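Local structure of alanine dehydrogenase (Archaeoglobus fulgidus, 1OMO) at residues 101-106 against 137-142; 118-123 against 210-215; 143-148 against 171-176. The protein catalyses the NAD-dependent oxidative deamination of L-alanine to pyruvate and ammonium, and the reverse reductive amination, as a homodimer. One frame throughout, in Å; residues are numbered along the deposited sequence.

Interaction 1. Residues 101-106 against 137-142; sequences ATYTTS and AYFQLE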
ATOM      1  N   ALA A 101      -3.295 -11.378  -8.619  1.00 16.29           N
ATOM      2  CA  ALA A 101      -4.085 -11.710  -7.444  1.00 17.64           C
ATOM      3  C   ALA A 101      -5.567 -11.548  -7.849  1.00 16.88           C
ATOM      4  O   ALA A 101      -6.451 -11.505  -6.983  1.00 17.62           O
ATOM      5  CB  ALA A 101      -3.735 -10.787  -6.268  1.00 11.49           C
ATOM      6  N   THR A 102      -5.840 -11.476  -9.157  1.00 17.97           N
ATOM      7  CA  THR A 102      -7.226 -11.273  -9.593  1.00 18.39           C
ATOM      8  C   THR A 102      -8.002 -12.534  -9.296  1.00 18.50           C
ATOM      9  O   THR A 102      -9.019 -12.515  -8.629  1.00 19.25           O
ATOM     10  CB  THR A 102      -7.343 -10.926 -11.102  1.00 19.23           C
ATOM     11  OG1 THR A 102      -6.643  -9.705 -11.376  1.00 19.53           O
ATOM     12  CG2 THR A 102      -8.838 -10.725 -11.499  1.00 19.95           C
ATOM     13  N   TYR A 103      -7.482 -13.648  -9.763  1.00 17.61           N
ATOM     14  CA  TYR A 103      -8.140 -14.899  -9.515  1.00 17.66           C
ATOM     15  C   TYR A 103      -8.139 -15.308  -8.052  1.00 17.20           C
ATOM     16  O   TYR A 103      -9.156 -15.781  -7.549  1.00 16.36           O
ATOM     17  CB  TYR A 103      -7.477 -15.978 -10.352  1.00 17.62           C
ATOM     18  CG  TYR A 103      -7.942 -17.385 -10.065  1.00 19.97           C
ATOM     19  CD1 TYR A 103      -7.147 -18.261  -9.326  1.00 19.84           C
ATOM     20  CD2 TYR A 103      -9.142 -17.871 -10.597  1.00 18.90           C
ATOM     21  CE1 TYR A 103      -7.529 -19.586  -9.132  1.00 18.13           C
ATOM     22  CE2 TYR A 103      -9.521 -19.177 -10.405  1.00 18.62           C
ATOM     23  CZ  TYR A 103      -8.709 -20.025  -9.672  1.00 17.74           C
ATOM     24  OH  TYR A 103      -9.099 -21.320  -9.456  1.00 20.26           O
ATOM     25  N   THR A 104      -7.018 -15.126  -7.352  1.00 15.83           N
ATOM     26  CA  THR A 104      -6.972 -15.564  -5.971  1.00 14.80           C
ATOM     27  C   THR A 104      -7.806 -14.713  -5.062  1.00 15.76           C
ATOM     28  O   THR A 104      -8.085 -15.110  -3.945  1.00 17.76           O
ATOM     29  CB  THR A 104      -5.510 -15.663  -5.392  1.00 14.31           C
ATOM     30  OG1 THR A 104      -4.802 -14.427  -5.584  1.00 12.67           O
ATOM     31  CG2 THR A 104      -4.748 -16.839  -6.049  1.00 12.08           C
ATOM     32  N   THR A 105      -8.190 -13.525  -5.514  1.00 17.62           N
ATOM     33  CA  THR A 105      -9.045 -12.676  -4.677  1.00 16.31           C
ATOM     34  C   THR A 105     -10.439 -13.350  -4.651  1.00 15.68           C
ATOM     35  O   THR A 105     -11.074 -13.457  -3.595  1.00 13.72           O
ATOM     36  CB  THR A 105      -9.141 -11.229  -5.249  1.00 17.99           C
ATOM     37  OG1 THR A 105      -7.876 -10.575  -5.087  1.00 17.24           O
ATOM     38  CG2 THR A 105     -10.237 -10.429  -4.567  1.00 15.00           C
ATOM     39  N   SER A 106     -10.891 -13.841  -5.807  1.00 15.17           N
ATOM     40  CA  SER A 106     -12.203 -14.515  -5.889  1.00 15.46           C
ATOM     41  C   SER A 106     -12.137 -15.841  -5.126  1.00 16.00           C
ATOM     42  O   SER A 106     -13.037 -16.173  -4.339  1.00 16.22           O
ATOM     43  CB  SER A 106     -12.590 -14.800  -7.354  1.00 12.98           C
ATOM     44  OG  SER A 106     -13.110 -13.639  -7.965  1.00 15.31           O
ATOM     45  N   ALA A 137     -20.478 -16.071  -6.799  1.00 18.38           N
ATOM     46  CA  ALA A 137     -21.404 -17.129  -6.406  1.00 18.35           C
ATOM     47  C   ALA A 137     -20.800 -18.497  -6.699  1.00 19.31           C
ATOM     48  O   ALA A 137     -20.915 -19.406  -5.874  1.00 16.41           O
ATOM     49  CB  ALA A 137     -22.753 -16.998  -7.126  1.00 18.56           C
ATOM     50  N   TYR A 138     -20.168 -18.641  -7.868  1.00 17.84           N
ATOM     51  CA  TYR A 138     -19.547 -19.910  -8.223  1.00 18.52           C
ATOM     52  C   TYR A 138     -18.476 -20.283  -7.191  1.00 19.48           C
ATOM     53  O   TYR A 138     -18.441 -21.426  -6.719  1.00 19.83           O
ATOM     54  CB  TYR A 138     -18.922 -19.859  -9.623  1.00 16.79           C
ATOM     55  CG  TYR A 138     -19.939 -19.766 -10.752  1.00 20.10           C
ATOM     56  CD1 TYR A 138     -20.493 -18.530 -11.131  1.00 20.69           C
ATOM     57  CD2 TYR A 138     -20.368 -20.921 -11.441  1.00 19.88           C
ATOM     58  CE1 TYR A 138     -21.442 -18.445 -12.171  1.00 19.03           C
ATOM     59  CE2 TYR A 138     -21.294 -20.848 -12.457  1.00 18.55           C
ATOM     60  CZ  TYR A 138     -21.829 -19.611 -12.826  1.00 21.90           C
ATOM     61  OH  TYR A 138     -22.742 -19.554 -13.858  1.00 18.48           O
ATOM     62  N   PHE A 139     -17.626 -19.331  -6.811  1.00 18.43           N
ATOM     63  CA  PHE A 139     -16.596 -19.650  -5.832  1.00 19.49           C
ATOM     64  C   PHE A 139     -17.175 -20.007  -4.480  1.00 19.39           C
ATOM     65  O   PHE A 139     -16.643 -20.849  -3.784  1.00 17.74           O
ATOM     66  CB  PHE A 139     -15.605 -18.508  -5.672  1.00 17.53           C
ATOM     67  CG  PHE A 139     -14.687 -18.364  -6.838  1.00 20.81           C
ATOM     68  CD1 PHE A 139     -15.030 -17.542  -7.917  1.00 19.56           C
ATOM     69  CD2 PHE A 139     -13.502 -19.094  -6.889  1.00 19.89           C
ATOM     70  CE1 PHE A 139     -14.218 -17.454  -9.020  1.00 19.74           C
ATOM     71  CE2 PHE A 139     -12.672 -19.014  -7.992  1.00 20.37           C
ATOM     72  CZ  PHE A 139     -13.027 -18.191  -9.071  1.00 20.79           C
ATOM     73  N   GLN A 140     -18.273 -19.371  -4.112  1.00 19.58           N
ATOM     74  CA  GLN A 140     -18.886 -19.674  -2.836  1.00 20.33           C
ATOM     75  C   GLN A 140     -19.419 -21.126  -2.916  1.00 21.26           C
ATOM     76  O   GLN A 140     -19.193 -21.930  -2.009  1.00 21.58           O
ATOM     77  CB  GLN A 140     -20.010 -18.686  -2.588  1.00 20.19           C
ATOM     78  CG  GLN A 140     -20.370 -18.510  -1.167  1.00 24.96           C
ATOM     79  CD  GLN A 140     -19.420 -17.595  -0.390  1.00 23.76           C
ATOM     80  OE1 GLN A 140     -19.433 -17.612   0.832  1.00 24.54           O
ATOM     81  NE2 GLN A 140     -18.615 -16.797  -1.085  1.00 22.34           N
ATOM     82  N   LEU A 141     -20.111 -21.443  -4.013  1.00 19.12           N
ATOM     83  CA  LEU A 141     -20.683 -22.762  -4.249  1.00 19.18           C
ATOM     84  C   LEU A 141     -19.613 -23.841  -4.136  1.00 20.84           C
ATOM     85  O   LEU A 141     -19.820 -24.833  -3.462  1.00 20.91           O
ATOM     86  CB  LEU A 141     -21.316 -22.803  -5.644  1.00 21.10           C
ATOM     87  CG  LEU A 141     -22.102 -23.996  -6.220  1.00 22.49           C
ATOM     88  CD1 LEU A 141     -21.150 -24.995  -6.748  1.00 24.61           C
ATOM     89  CD2 LEU A 141     -23.023 -24.625  -5.183  1.00 18.94           C
ATOM     90  N   GLU A 142     -18.471 -23.628  -4.787  1.00 19.36           N
ATOM     91  CA  GLU A 142     -17.385 -24.588  -4.760  1.00 19.45           C
ATOM     92  C   GLU A 142     -16.767 -24.762  -3.368  1.00 19.01           C
ATOM     93  O   GLU A 142     -16.407 -25.863  -2.998  1.00 17.98           O
ATOM     94  CB  GLU A 142     -16.289 -24.205  -5.766  1.00 18.48           C
ATOM     95  CG  GLU A 142     -16.698 -24.322  -7.209  1.00 21.92           C
ATOM     96  CD  GLU A 142     -16.901 -25.764  -7.684  1.00 25.45           C
ATOM     97  OE1 GLU A 142     -17.463 -25.951  -8.791  1.00 24.49           O
ATOM     98  OE2 GLU A 142     -16.493 -26.705  -6.969  1.00 24.59           O
TER
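Ser106 and Phe139 bring the backbones closest, with their CA atoms 6.8 Å apart, where the first turn of helix 102-120 faces helix 135-147 near its start. The ring of Phe139 lies between the helices and meets two residues one helical turn apart, Tyr103 and Ser106. Its CG lies anti to the carbonyl carbon (chi1 -73°), which sends the ring out from its own helix toward 102-106. The CB of Ser106 sits over one face of the ring, offset toward the rim, and comes within 3.5 Å of Phe139 CE1. This is a CH-pi contact, with CB 3.8 Å from the ring centroid and 20° off the ring normal. The carbonyl group of Ser106 also packs against the ring, its O lying 3.7 Å from Phe139 CG. At the rim, Phe139 CZ is 3.9 Å from Tyr103 CE2, an atom that lies in the plane of the phenylalanine ring. The two rings form an offset edge-to-face pair, the edge of Phe139 turned toward the face of Tyr103, with planes at 71° and centroids 5.9 Å apart. Tyr103 also packs on Gln8 and Glu12 of helix 8-12, while Thr102 touches Phe320 of the second subunit.

On another side of the helix start, Thr105 OG1 donates to Ala101 O at 2.5 Å and is also hydrogen-bonded to Lys65 NZ, the inferred proton donor/acceptor of the active site. This places the contact next to the probable catalytic region, with the side chain of Ser106 about 5 Å from the bound NAD. Helix 135-147 follows strand 127-131, and Ala137 closes a GxGxxA sequence with Gly132 and Gly134, consistent with the dinucleotide-binding beta-alpha unit of the Rossmann-fold NAD domain.

Interaction 2. Residues 118-123 against 210-215; sequences KYLARK and GTHINA
The chi1 of His212 (166°) sets CG opposite the backbone N and swings the imidazole toward Leu120 and Ala121, whose CB atoms approach it obliquely, while a bend at chi3 of Arg122 (-89°) turns NE onto the carbonyl oxygen of Gly210. The methyl CB of Ala121 packs on His212 CB at 3.5 Å, and Leu120 CB lies 3.7 Å from His212 ND1, so His212 meets Leu120, the last helical residue, and Ala121 just after it through their CB atoms. Both ring nitrogens are engaged elsewhere: NE2 donates to Asn214 OD1 at 2.7 Å, reaching it above the plane of the amide carbonyl, and ND1 is hydrogen-bonded to Thr286 OG1.

Arg122 NE donates to Gly210 O at 2.9 Å through a bent bond (N-H...O 145°), the donor tilted from the carbonyl plane. The same oxygen accepts from a water, at 2.6 Å, that in turn accepts from Arg122 N. A second water links Arg122 NH2 to Thr211 OG1. Asn124 OD1 takes NH1 and Asp189 forms a salt bridge with NH2, so all three guanidinium nitrogens have a partner.

The chain leaving helix 102-120 is thereby fastened to the segment leading into strand 212-215, which runs in the parallel sheet between strands 190-193 and 285-289, with Ala121 also resting on Val190 and His212 on Ala117 and Phe288.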
ATOM      1  N   LYS A 118     -18.943 -23.451   7.525  1.00 19.82           N
ATOM      2  CA  LYS A 118     -18.526 -24.631   8.271  1.00 22.02           C
ATOM      3  C   LYS A 118     -18.643 -24.420   9.784  1.00 22.71           C
ATOM      4  O   LYS A 118     -19.049 -25.323  10.517  1.00 21.37           O
ATOM      5  CB  LYS A 118     -17.077 -25.008   7.964  1.00 22.80           C
ATOM      6  CG  LYS A 118     -16.566 -26.092   8.947  1.00 25.92           C
ATOM      7  CD  LYS A 118     -15.250 -26.782   8.540  1.00 27.39           C
ATOM      8  CE  LYS A 118     -14.040 -26.034   9.082  1.00 28.17           C
ATOM      9  NZ  LYS A 118     -12.749 -26.739   8.775  1.00 30.87           N
ATOM     10  N   TYR A 119     -18.296 -23.217  10.247  1.00 22.82           N
ATOM     11  CA  TYR A 119     -18.328 -22.904  11.671  1.00 22.64           C
ATOM     12  C   TYR A 119     -19.637 -22.342  12.171  1.00 23.82           C
ATOM     13  O   TYR A 119     -19.954 -22.459  13.347  1.00 24.92           O
ATOM     14  CB  TYR A 119     -17.232 -21.883  12.006  1.00 22.89           C
ATOM     15  CG  TYR A 119     -15.849 -22.485  12.111  1.00 24.15           C
ATOM     16  CD1 TYR A 119     -15.400 -23.020  13.312  1.00 25.30           C
ATOM     17  CD2 TYR A 119     -15.013 -22.557  11.005  1.00 22.86           C
ATOM     18  CE1 TYR A 119     -14.142 -23.613  13.419  1.00 25.87           C
ATOM     19  CE2 TYR A 119     -13.759 -23.155  11.090  1.00 24.11           C
ATOM     20  CZ  TYR A 119     -13.327 -23.683  12.309  1.00 27.32           C
ATOM     21  OH  TYR A 119     -12.093 -24.292  12.427  1.00 27.30           O
ATOM     22  N   LEU A 120     -20.404 -21.732  11.286  1.00 23.31           N
ATOM     23  CA  LEU A 120     -21.615 -21.075  11.715  1.00 22.57           C
ATOM     24  C   LEU A 120     -22.965 -21.670  11.324  1.00 21.58           C
ATOM     25  O   LEU A 120     -23.938 -21.465  12.030  1.00 21.71           O
ATOM     26  CB  LEU A 120     -21.543 -19.624  11.247  1.00 21.05           C
ATOM     27  CG  LEU A 120     -20.979 -18.508  12.112  1.00 21.25           C
ATOM     28  CD1 LEU A 120     -20.253 -19.007  13.311  1.00 17.80           C
ATOM     29  CD2 LEU A 120     -20.101 -17.646  11.211  1.00 21.76           C
ATOM     30  N   ALA A 121     -23.024 -22.393  10.213  1.00 21.63           N
ATOM     31  CA  ALA A 121     -24.286 -22.960   9.738  1.00 20.71           C
ATOM     32  C   ALA A 121     -24.647 -24.276  10.407  1.00 21.84           C
ATOM     33  O   ALA A 121     -23.763 -25.011  10.843  1.00 22.13           O
ATOM     34  CB  ALA A 121     -24.230 -23.162   8.232  1.00 20.31           C
ATOM     35  N   ARG A 122     -25.944 -24.575  10.474  1.00 22.26           N
ATOM     36  CA  ARG A 122     -26.407 -25.825  11.085  1.00 23.65           C
ATOM     37  C   ARG A 122     -25.733 -26.992  10.407  1.00 24.02           C
ATOM     38  O   ARG A 122     -25.688 -27.066   9.174  1.00 24.05           O
ATOM     39  CB  ARG A 122     -27.903 -25.971  10.925  1.00 22.98           C
ATOM     40  CG  ARG A 122     -28.702 -25.034  11.757  1.00 24.62           C
ATOM     41  CD  ARG A 122     -30.160 -25.353  11.588  1.00 28.51           C
ATOM     42  NE  ARG A 122     -30.777 -24.630  10.478  1.00 27.45           N
ATOM     43  CZ  ARG A 122     -31.257 -25.210   9.397  1.00 26.68           C
ATOM     44  NH1 ARG A 122     -31.175 -26.529   9.274  1.00 27.22           N
ATOM     45  NH2 ARG A 122     -31.850 -24.480   8.468  1.00 23.91           N
ATOM     46  N   LYS A 123     -25.202 -27.904  11.203  1.00 25.25           N
ATOM     47  CA  LYS A 123     -24.517 -29.052  10.646  1.00 27.71           C
ATOM     48  C   LYS A 123     -25.363 -29.848   9.645  1.00 26.84           C
ATOM     49  O   LYS A 123     -24.813 -30.563   8.802  1.00 27.42           O
ATOM     50  CB  LYS A 123     -23.996 -29.927  11.789  1.00 31.09           C
ATOM     51  CG  LYS A 123     -22.876 -29.228  12.558  1.00 33.61           C
ATOM     52  CD  LYS A 123     -22.980 -29.446  14.058  1.00 37.04           C
ATOM     53  CE  LYS A 123     -22.437 -30.810  14.485  1.00 40.36           C
ATOM     54  NZ  LYS A 123     -21.017 -30.767  14.988  1.00 39.08           N
ATOM     55  N   GLY A 210     -32.851 -20.474  11.860  1.00 20.04           N
ATOM     56  CA  GLY A 210     -31.786 -21.417  11.545  1.00 17.31           C
ATOM     57  C   GLY A 210     -30.982 -21.140  10.287  1.00 16.76           C
ATOM     58  O   GLY A 210     -30.065 -21.903   9.938  1.00 16.48           O
ATOM     59  N   THR A 211     -31.312 -20.068   9.588  1.00 14.38           N
ATOM     60  CA  THR A 211     -30.574 -19.768   8.372  1.00 16.15           C
ATOM     61  C   THR A 211     -29.202 -19.156   8.658  1.00 15.61           C
ATOM     62  O   THR A 211     -29.043 -18.329   9.564  1.00 12.72           O
ATOM     63  CB  THR A 211     -31.331 -18.761   7.480  1.00 17.99           C
ATOM     64  OG1 THR A 211     -32.669 -19.223   7.250  1.00 19.26           O
ATOM     65  CG2 THR A 211     -30.597 -18.594   6.136  1.00 17.54           C
ATOM     66  N   HIS A 212     -28.209 -19.599   7.891  1.00 16.35           N
ATOM     67  CA  HIS A 212     -26.900 -18.998   7.992  1.00 17.32           C
ATOM     68  C   HIS A 212     -26.710 -18.192   6.713  1.00 16.96           C
ATOM     69  O   HIS A 212     -26.815 -18.737   5.630  1.00 19.06           O
ATOM     70  CB  HIS A 212     -25.770 -20.001   8.050  1.00 15.10           C
ATOM     71  CG  HIS A 212     -24.461 -19.354   7.816  1.00 16.29           C
ATOM     72  ND1 HIS A 212     -23.952 -18.399   8.674  1.00 16.89           N
ATOM     73  CD2 HIS A 212     -23.662 -19.341   6.722  1.00 15.34           C
ATOM     74  CE1 HIS A 212     -22.906 -17.823   8.118  1.00 15.64           C
ATOM     75  NE2 HIS A 212     -22.710 -18.377   6.929  1.00 18.92           N
ATOM     76  N   ILE A 213     -26.402 -16.907   6.835  1.00 18.40           N
ATOM     77  CA  ILE A 213     -26.225 -16.072   5.663  1.00 15.95           C
ATOM     78  C   ILE A 213     -24.769 -15.665   5.426  1.00 16.67           C
ATOM     79  O   ILE A 213     -24.108 -15.088   6.302  1.00 17.20           O
ATOM     80  CB  ILE A 213     -27.048 -14.771   5.771  1.00 16.56           C
ATOM     81  CG1 ILE A 213     -28.504 -15.080   6.069  1.00 16.29           C
ATOM     82  CG2 ILE A 213     -26.974 -13.972   4.446  1.00 15.28           C
ATOM     83  CD1 ILE A 213     -29.316 -13.821   6.337  1.00 17.22           C
ATOM     84  N   ASN A 214     -24.257 -16.002   4.257  1.00 14.06           N
ATOM     85  CA  ASN A 214     -22.926 -15.557   3.927  1.00 15.31           C
ATOM     86  C   ASN A 214     -23.229 -14.250   3.197  1.00 16.01           C
ATOM     87  O   ASN A 214     -23.729 -14.283   2.066  1.00 16.83           O
ATOM     88  CB  ASN A 214     -22.232 -16.540   2.991  1.00 15.35           C
ATOM     89  CG  ASN A 214     -21.329 -17.510   3.721  1.00 14.52           C
ATOM     90  OD1 ASN A 214     -21.146 -17.429   4.933  1.00 15.78           O
ATOM     91  ND2 ASN A 214     -20.766 -18.434   2.983  1.00 13.21           N
ATOM     92  N   ALA A 215     -23.016 -13.111   3.859  1.00 14.95           N
ATOM     93  CA  ALA A 215     -23.277 -11.805   3.227  1.00 14.26           C
ATOM     94  C   ALA A 215     -21.953 -11.351   2.613  1.00 16.59           C
ATOM     95  O   ALA A 215     -21.093 -10.805   3.321  1.00 15.01           O
ATOM     96  CB  ALA A 215     -23.761 -10.814   4.273  1.00 14.47           C
TER
HETATM   97  O   HOH W   1     -33.253 -22.052   7.877  1.00 20.31           O
HETATM   98  O   HOH W   2     -27.954 -22.931   8.937  1.00 22.04           O

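Interaction 3. Residues 143-148 against 171-176; sequences ALRRVF and EDRGIS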
ATOM      1  N   ALA A 143     -16.610 -23.682  -2.617  1.00 19.18           N
ATOM      2  CA  ALA A 143     -16.059 -23.808  -1.283  1.00 18.38           C
ATOM      3  C   ALA A 143     -17.048 -24.581  -0.394  1.00 20.65           C
ATOM      4  O   ALA A 143     -16.651 -25.492   0.363  1.00 21.10           O
ATOM      5  CB  ALA A 143     -15.806 -22.455  -0.699  1.00 16.57           C
ATOM      6  N   LEU A 144     -18.325 -24.208  -0.484  1.00 17.88           N
ATOM      7  CA  LEU A 144     -19.364 -24.827   0.315  1.00 19.14           C
ATOM      8  C   LEU A 144     -19.528 -26.327   0.072  1.00 20.12           C
ATOM      9  O   LEU A 144     -19.817 -27.093   1.012  1.00 20.29           O
ATOM     10  CB  LEU A 144     -20.711 -24.106   0.088  1.00 16.12           C
ATOM     11  CG  LEU A 144     -20.870 -22.677   0.637  1.00 15.58           C
ATOM     12  CD1 LEU A 144     -22.120 -22.022   0.058  1.00 15.20           C
ATOM     13  CD2 LEU A 144     -20.967 -22.730   2.176  1.00 12.74           C
ATOM     14  N   ARG A 145     -19.357 -26.779  -1.161  1.00 20.56           N
ATOM     15  CA  ARG A 145     -19.510 -28.191  -1.328  1.00 24.60           C
ATOM     16  C   ARG A 145     -18.303 -28.944  -0.795  1.00 24.85           C
ATOM     17  O   ARG A 145     -18.295 -30.154  -0.765  1.00 25.03           O
ATOM     18  CB  ARG A 145     -19.849 -28.571  -2.769  1.00 26.61           C
ATOM     19  CG  ARG A 145     -18.860 -28.240  -3.802  1.00 30.00           C
ATOM     20  CD  ARG A 145     -19.420 -28.734  -5.111  1.00 30.78           C
ATOM     21  NE  ARG A 145     -18.431 -28.657  -6.164  1.00 33.97           N
ATOM     22  CZ  ARG A 145     -18.376 -29.506  -7.183  1.00 33.92           C
ATOM     23  NH1 ARG A 145     -19.250 -30.494  -7.268  1.00 32.50           N
ATOM     24  NH2 ARG A 145     -17.470 -29.336  -8.137  1.00 34.58           N
ATOM     25  N   ARG A 146     -17.279 -28.239  -0.343  1.00 25.39           N
ATOM     26  CA  ARG A 146     -16.151 -28.953   0.247  1.00 25.99           C
ATOM     27  C   ARG A 146     -16.584 -29.240   1.675  1.00 25.19           C
ATOM     28  O   ARG A 146     -16.044 -30.099   2.327  1.00 25.51           O
ATOM     29  CB  ARG A 146     -14.883 -28.089   0.280  1.00 26.24           C
ATOM     30  CG  ARG A 146     -13.869 -28.405  -0.804  1.00 28.47           C
ATOM     31  CD  ARG A 146     -14.448 -28.205  -2.174  1.00 29.42           C
ATOM     32  NE  ARG A 146     -13.424 -28.297  -3.203  1.00 31.26           N
ATOM     33  CZ  ARG A 146     -13.612 -27.955  -4.475  1.00 30.84           C
ATOM     34  NH1 ARG A 146     -12.613 -28.081  -5.352  1.00 29.65           N
ATOM     35  NH2 ARG A 146     -14.797 -27.487  -4.866  1.00 28.85           N
ATOM     36  N   VAL A 147     -17.575 -28.514   2.167  1.00 24.51           N
ATOM     37  CA  VAL A 147     -17.970 -28.730   3.548  1.00 26.69           C
ATOM     38  C   VAL A 147     -19.373 -29.270   3.780  1.00 26.11           C
ATOM     39  O   VAL A 147     -19.703 -29.688   4.895  1.00 26.93           O
ATOM     40  CB  VAL A 147     -17.759 -27.422   4.400  1.00 27.75           C
ATOM     41  CG1 VAL A 147     -16.244 -27.158   4.582  1.00 28.59           C
ATOM     42  CG2 VAL A 147     -18.384 -26.221   3.714  1.00 29.01           C
ATOM     43  N   PHE A 148     -20.193 -29.273   2.738  1.00 25.89           N
ATOM     44  CA  PHE A 148     -21.559 -29.784   2.866  1.00 26.04           C
ATOM     45  C   PHE A 148     -21.975 -30.533   1.622  1.00 27.68           C
ATOM     46  O   PHE A 148     -21.564 -30.215   0.506  1.00 28.28           O
ATOM     47  CB  PHE A 148     -22.595 -28.667   3.040  1.00 25.37           C
ATOM     48  CG  PHE A 148     -22.502 -27.903   4.330  1.00 24.00           C
ATOM     49  CD1 PHE A 148     -21.950 -26.626   4.345  1.00 22.96           C
ATOM     50  CD2 PHE A 148     -23.044 -28.417   5.510  1.00 23.30           C
ATOM     51  CE1 PHE A 148     -21.940 -25.863   5.498  1.00 23.36           C
ATOM     52  CE2 PHE A 148     -23.043 -27.665   6.673  1.00 22.05           C
ATOM     53  CZ  PHE A 148     -22.485 -26.369   6.666  1.00 21.81           C
ATOM     54  N   GLU A 171     -26.171 -28.530 -12.017  1.00 33.94           N
ATOM     55  CA  GLU A 171     -26.614 -29.809 -12.532  1.00 36.68           C
ATOM     56  C   GLU A 171     -25.445 -30.582 -13.129  1.00 38.06           C
ATOM     57  O   GLU A 171     -25.266 -31.757 -12.825  1.00 38.86           O
ATOM     58  CB  GLU A 171     -27.720 -29.619 -13.571  1.00 36.92           C
ATOM     59  CG  GLU A 171     -29.023 -30.325 -13.205  1.00 39.20           C
ATOM     60  CD  GLU A 171     -30.104 -29.373 -12.763  1.00 40.60           C
ATOM     61  OE1 GLU A 171     -30.445 -28.461 -13.561  1.00 40.45           O
ATOM     62  OE2 GLU A 171     -30.624 -29.551 -11.631  1.00 40.71           O
ATOM     63  N   ASP A 172     -24.629 -29.922 -13.943  1.00 38.94           N
ATOM     64  CA  ASP A 172     -23.503 -30.609 -14.559  1.00 40.51           C
ATOM     65  C   ASP A 172     -22.730 -31.434 -13.553  1.00 40.94           C
ATOM     66  O   ASP A 172     -22.318 -32.544 -13.866  1.00 41.78           O
ATOM     67  CB  ASP A 172     -22.566 -29.624 -15.269  1.00 41.41           C
ATOM     68  CG  ASP A 172     -23.119 -29.173 -16.614  1.00 43.75           C
ATOM     69  OD1 ASP A 172     -22.530 -28.265 -17.255  1.00 45.56           O
ATOM     70  OD2 ASP A 172     -24.160 -29.739 -17.024  1.00 42.71           O
ATOM     71  N   ARG A 173     -22.528 -30.913 -12.349  1.00 40.72           N
ATOM     72  CA  ARG A 173     -21.805 -31.693 -11.357  1.00 39.84           C
ATOM     73  C   ARG A 173     -22.738 -32.403 -10.390  1.00 38.47           C
ATOM     74  O   ARG A 173     -22.421 -32.588  -9.220  1.00 39.81           O
ATOM     75  CB  ARG A 173     -20.760 -30.842 -10.606  1.00 39.87           C
ATOM     76  CG  ARG A 173     -21.029 -29.369 -10.454  1.00 41.47           C
ATOM     77  CD  ARG A 173     -19.770 -28.552 -10.775  1.00 40.14           C
ATOM     78  NE  ARG A 173     -19.748 -28.152 -12.177  1.00 40.06           N
ATOM     79  CZ  ARG A 173     -18.718 -27.574 -12.766  1.00 38.63           C
ATOM     80  NH1 ARG A 173     -18.782 -27.243 -14.038  1.00 39.05           N
ATOM     81  NH2 ARG A 173     -17.626 -27.338 -12.079  1.00 39.90           N
ATOM     82  N   GLY A 174     -23.902 -32.786 -10.905  1.00 37.56           N
ATOM     83  CA  GLY A 174     -24.885 -33.519 -10.127  1.00 34.71           C
ATOM     84  C   GLY A 174     -25.612 -32.838  -8.987  1.00 33.71           C
ATOM     85  O   GLY A 174     -26.288 -33.494  -8.204  1.00 33.83           O
ATOM     86  N   ILE A 175     -25.495 -31.529  -8.857  1.00 31.69           N
ATOM     87  CA  ILE A 175     -26.213 -30.898  -7.775  1.00 29.52           C
ATOM     88  C   ILE A 175     -27.594 -30.445  -8.248  1.00 28.50           C
ATOM     89  O   ILE A 175     -27.719 -29.660  -9.199  1.00 26.76           O
ATOM     90  CB  ILE A 175     -25.448 -29.704  -7.227  1.00 30.31           C
ATOM     91  CG1 ILE A 175     -24.169 -30.169  -6.529  1.00 30.56           C
ATOM     92  CG2 ILE A 175     -26.333 -28.945  -6.253  1.00 31.73           C
ATOM     93  CD1 ILE A 175     -23.112 -29.073  -6.372  1.00 28.37           C
ATOM     94  N   SER A 176     -28.634 -30.957  -7.599  1.00 25.84           N
ATOM     95  CA  SER A 176     -29.994 -30.564  -7.951  1.00 27.15           C
ATOM     96  C   SER A 176     -30.132 -29.035  -7.790  1.00 26.31           C
ATOM     97  O   SER A 176     -29.763 -28.473  -6.758  1.00 25.40           O
ATOM     98  CB  SER A 176     -30.989 -31.287  -7.045  1.00 27.83           C
ATOM     99  OG  SER A 176     -31.980 -30.388  -6.560  1.00 32.22           O
TER
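A Schellman motif closes helix 160-172, with Gly174 at positive phi as its C-prime residue, and the side chains on either side of that glycine, Arg173 and Ile175, receive Arg145 from the last part of helix 135-147. Within the motif Gly174 N bonds Glu171 O, and Ile175 N returns to Cys170 O.

Arg145 starts with CG between its backbone N and carbonyl carbon (chi1 62°) and then runs extended from CG to NE toward the 171-176 segment. Partway along, its CD packs on Ile175 CD1 at 3.9 Å. At its end the guanidinium meets the aliphatic part of Arg173: CD of Arg173 lies over one face, 3.6 Å from Arg145 NH2, and Arg145 NH1 is 3.7 Å from Arg173 CB. The two arginine side chains cross at about a right angle, their guanidinium planes 51° apart. Ile175 is buried and packs on Ile150 and Val153.

Two like charges therefore come close, Arg145 NH2 and Arg173 NH2 being 4.4 Å apart. Glu142 probably offsets part of this: its OE2 forms a salt bridge with Arg145 NE, and its OE1 makes a long, weak ion pair with Arg173. Arg173 also makes a cation-pi contact with Tyr169. The Arg145 guanidinium thus rests on the methylene groups of Arg173, and Glu142, about one turn earlier in helix 135-147, would partly compensate the two positive charges.

The three contacts lie 15 to 19 Å apart, centre to centre, and are tied in pairs by two helices. Helix 102-120 supplies its first turn to interaction 1 and its end to interaction 2, while helix 135-147 gives successive segments to interactions 1 and 3. Along the chain the segments of interactions 1 and 2 alternate, interaction 1 closes before interaction 3 opens, and interaction 3 falls wholly between the two segments of interaction 2. Direct contacts join them: Gln140 OE1 lies 2.7 Å from Asn214 ND2, and Phe148 packs on Ala121. Helix 102-120, which follows strand 95-100 of the other sheet, thus runs from the active-site region along the Rossmann-fold domain, connecting the two domains of the subunit.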